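Local structure of chromosomal replication initiator protein DNAA (Helicobacter pylori, 2WP0) at residues L23-N28 against A60-L65. The protein helps initiate and regulate chromosomal replication as the ATP-dependent DnaA origin-binding initiator, seen here mainly as its N-terminal domain I, a region for oligomerization and regulator binding. Sequence-based numbering, arbitrary orientation.
Sequences LIEYEN and AKYGAL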
ATOM      1  N   LEU D  23     -35.661  13.104  -6.667  1.00 43.21           N
ATOM      2  CA  LEU D  23     -36.345  13.660  -5.503  1.00 43.39           C
ATOM      3  C   LEU D  23     -35.397  13.800  -4.334  1.00 41.49           C
ATOM      4  O   LEU D  23     -35.374  14.830  -3.680  1.00 41.35           O
ATOM      5  CB  LEU D  23     -37.542  12.800  -5.105  1.00 50.92           C
ATOM      6  CG  LEU D  23     -38.519  13.500  -4.165  1.00 51.56           C
ATOM      7  CD1 LEU D  23     -39.239  14.634  -4.881  1.00 52.94           C
ATOM      8  CD2 LEU D  23     -39.513  12.514  -3.556  1.00 51.02           C
ATOM      9  N   ILE D  24     -34.614  12.767  -4.066  1.00 53.58           N
ATOM     10  CA  ILE D  24     -33.617  12.869  -3.009  1.00 50.30           C
ATOM     11  C   ILE D  24     -32.592  13.970  -3.285  1.00 49.86           C
ATOM     12  O   ILE D  24     -32.136  14.632  -2.355  1.00 47.78           O
ATOM     13  CB  ILE D  24     -32.883  11.537  -2.740  1.00 46.24           C
ATOM     14  CG1 ILE D  24     -32.229  11.011  -4.025  1.00 47.15           C
ATOM     15  CG2 ILE D  24     -33.841  10.513  -2.149  1.00 45.84           C
ATOM     16  CD1 ILE D  24     -30.834  11.616  -4.365  1.00 44.73           C
ATOM     17  N   GLU D  25     -32.218  14.156  -4.552  1.00 44.64           N
ATOM     18  CA  GLU D  25     -31.234  15.182  -4.906  1.00 44.77           C
ATOM     19  C   GLU D  25     -31.810  16.568  -4.614  1.00 46.79           C
ATOM     20  O   GLU D  25     -31.125  17.459  -4.111  1.00 45.97           O
ATOM     21  CB  GLU D  25     -30.824  15.080  -6.378  1.00 46.09           C
ATOM     22  CG  GLU D  25     -29.739  14.055  -6.686  1.00 43.88           C
ATOM     23  CD  GLU D  25     -29.439  13.971  -8.181  1.00 45.97           C
ATOM     24  OE1 GLU D  25     -28.246  14.099  -8.563  1.00 44.93           O
ATOM     25  OE2 GLU D  25     -30.403  13.791  -8.966  1.00 48.26           O
ATOM     26  N   TYR D  26     -33.084  16.749  -4.936  1.00 41.16           N
ATOM     27  CA  TYR D  26     -33.747  18.013  -4.694  1.00 41.61           C
ATOM     28  C   TYR D  26     -33.807  18.246  -3.198  1.00 41.70           C
ATOM     29  O   TYR D  26     -33.576  19.366  -2.717  1.00 41.81           O
ATOM     30  CB  TYR D  26     -35.161  17.996  -5.272  1.00 42.70           C
ATOM     31  CG  TYR D  26     -35.960  19.219  -4.893  1.00 44.46           C
ATOM     32  CD1 TYR D  26     -36.804  19.213  -3.788  1.00 44.99           C
ATOM     33  CD2 TYR D  26     -35.855  20.391  -5.630  1.00 44.56           C
ATOM     34  CE1 TYR D  26     -37.526  20.337  -3.436  1.00 45.81           C
ATOM     35  CE2 TYR D  26     -36.569  21.524  -5.282  1.00 45.40           C
ATOM     36  CZ  TYR D  26     -37.409  21.493  -4.186  1.00 45.96           C
ATOM     37  OH  TYR D  26     -38.134  22.623  -3.853  1.00 46.84           O
ATOM     38  N   GLU D  27     -34.110  17.173  -2.465  1.00 59.01           N
ATOM     39  CA  GLU D  27     -34.324  17.238  -1.018  1.00 58.13           C
ATOM     40  C   GLU D  27     -33.017  17.503  -0.286  1.00 53.73           C
ATOM     41  O   GLU D  27     -32.872  18.485   0.436  1.00 53.71           O
ATOM     42  CB  GLU D  27     -34.930  15.926  -0.522  1.00 56.47           C
ATOM     43  CG  GLU D  27     -36.006  16.121   0.514  1.00 58.12           C
ATOM     44  CD  GLU D  27     -37.397  16.250  -0.103  1.00 63.44           C
ATOM     45  OE1 GLU D  27     -37.903  15.232  -0.640  1.00 64.79           O
ATOM     46  OE2 GLU D  27     -37.996  17.357  -0.045  1.00 65.50           O
ATOM     47  N   ASN D  28     -32.060  16.616  -0.502  1.00 42.61           N
ATOM     48  CA  ASN D  28     -30.767  16.709   0.147  1.00 38.73           C
ATOM     49  C   ASN D  28     -29.978  17.958  -0.223  1.00 39.63           C
ATOM     50  O   ASN D  28     -29.208  18.482   0.579  1.00 37.53           O
ATOM     51  CB  ASN D  28     -29.937  15.466  -0.171  1.00 36.09           C
ATOM     52  CG  ASN D  28     -30.523  14.193   0.433  1.00 34.60           C
ATOM     53  OD1 ASN D  28     -30.194  13.090   0.002  1.00 35.16           O
ATOM     54  ND2 ASN D  28     -31.389  14.343   1.445  1.00 33.42           N
ATOM     55  N   ALA D  60     -20.345  22.087  -7.891  1.00 28.29           N
ATOM     56  CA  ALA D  60     -19.663  21.083  -8.701  1.00 29.42           C
ATOM     57  C   ALA D  60     -20.630  20.163  -9.463  1.00 29.51           C
ATOM     58  O   ALA D  60     -20.408  19.865 -10.632  1.00 29.91           O
ATOM     59  CB  ALA D  60     -18.666  20.267  -7.848  1.00 25.49           C
ATOM     60  N   LYS D  61     -21.700  19.698  -8.835  1.00 38.59           N
ATOM     61  CA  LYS D  61     -22.520  18.725  -9.546  1.00 41.09           C
ATOM     62  C   LYS D  61     -23.776  19.253 -10.240  1.00 46.48           C
ATOM     63  O   LYS D  61     -24.364  18.545 -11.051  1.00 49.11           O
ATOM     64  CB  LYS D  61     -22.816  17.477  -8.700  1.00 38.75           C
ATOM     65  CG  LYS D  61     -23.411  17.720  -7.339  1.00 38.15           C
ATOM     66  CD  LYS D  61     -23.838  16.388  -6.724  1.00 36.36           C
ATOM     67  CE  LYS D  61     -22.833  15.295  -7.046  1.00 32.87           C
ATOM     68  NZ  LYS D  61     -23.537  14.036  -7.415  1.00 32.83           N
ATOM     69  N   TYR D  62     -24.161  20.495  -9.973  1.00 30.56           N
ATOM     70  CA  TYR D  62     -25.433  20.987 -10.500  1.00 34.47           C
ATOM     71  C   TYR D  62     -25.344  22.398 -11.039  1.00 34.51           C
ATOM     72  O   TYR D  62     -26.336  22.942 -11.528  1.00 31.96           O
ATOM     73  CB  TYR D  62     -26.518  20.959  -9.426  1.00 34.98           C
ATOM     74  CG  TYR D  62     -26.685  19.623  -8.765  1.00 34.07           C
ATOM     75  CD1 TYR D  62     -26.910  18.486  -9.523  1.00 34.25           C
ATOM     76  CD2 TYR D  62     -26.633  19.498  -7.384  1.00 31.81           C
ATOM     77  CE1 TYR D  62     -27.062  17.254  -8.932  1.00 33.76           C
ATOM     78  CE2 TYR D  62     -26.796  18.258  -6.772  1.00 29.89           C
ATOM     79  CZ  TYR D  62     -27.013  17.141  -7.566  1.00 30.92           C
ATOM     80  OH  TYR D  62     -27.170  15.893  -7.020  1.00 28.65           O
ATOM     81  N   GLY D  63     -24.172  23.005 -10.921  1.00 32.24           N
ATOM     82  CA  GLY D  63     -23.994  24.367 -11.391  1.00 31.12           C
ATOM     83  C   GLY D  63     -24.396  24.514 -12.834  1.00 32.43           C
ATOM     84  O   GLY D  63     -25.007  25.506 -13.208  1.00 35.60           O
ATOM     85  N   ALA D  64     -24.055  23.525 -13.652  1.00 30.30           N
ATOM     86  CA  ALA D  64     -24.380  23.598 -15.074  1.00 31.86           C
ATOM     87  C   ALA D  64     -25.871  23.392 -15.284  1.00 37.34           C
ATOM     88  O   ALA D  64     -26.486  24.079 -16.100  1.00 39.44           O
ATOM     89  CB  ALA D  64     -23.596  22.586 -15.860  1.00 31.25           C
ATOM     90  N   LEU D  65     -26.442  22.436 -14.555  1.00 36.21           N
ATOM     91  CA  LEU D  65     -27.886  22.253 -14.535  1.00 35.91           C
ATOM     92  C   LEU D  65     -28.604  23.537 -14.199  1.00 36.21           C
ATOM     93  O   LEU D  65     -29.622  23.831 -14.791  1.00 37.90           O
ATOM     94  CB  LEU D  65     -28.288  21.192 -13.517  1.00 34.81           C
ATOM     95  CG  LEU D  65     -28.462  19.774 -14.056  1.00 34.94           C
ATOM     96  CD1 LEU D  65     -28.283  18.692 -12.956  1.00 33.86           C
ATOM     97  CD2 LEU D  65     -29.812  19.671 -14.780  1.00 35.66           C
TER
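Tyr62 reaches from helix 52-71 toward helix 23-30 and gives its phenol proton to Glu25, with Tyr62 OH 2.6 Å from Glu25 OE1. This bond makes up most of a small, buried contact, in which the backbones stay well apart, Glu25 CA and Tyr62 CA being separated by 9.9 Å. The carboxylate oxygen sits at the ring edge, near the ring plane, whereas the hydroxyl approaches the carboxylate from 36° above its plane. The two flat groups are turned steeply against each other, at 74°. Glu25 spans its share of the gap with CG anti to its carbonyl carbon and a chain extended beyond CG (chi2 177°), which carries OE1 to the hydroxyl. Its other oxygen, OE2, accepts a hydrogen bond from the backbone N of Ser22, so both ends of the carboxylate are held. Within domain I the bond ties helix 23-30 to helix 52-71, which lies between the last two strands of the three-stranded mixed sheet. That helix is kinked just after Tyr62, where the amides of Ala64 and Leu65 lack bonds to the preceding turn. Packing is looser on the Lys61 side. Lys61 CG lies over the rim of one ring face, but Lys61 NZ stops 4.8 Å from Glu25 OE1 and instead forms a salt bridge with an acidic side chain on the chain of another protein, which closes over this side, consistent with a regulator-binding surface.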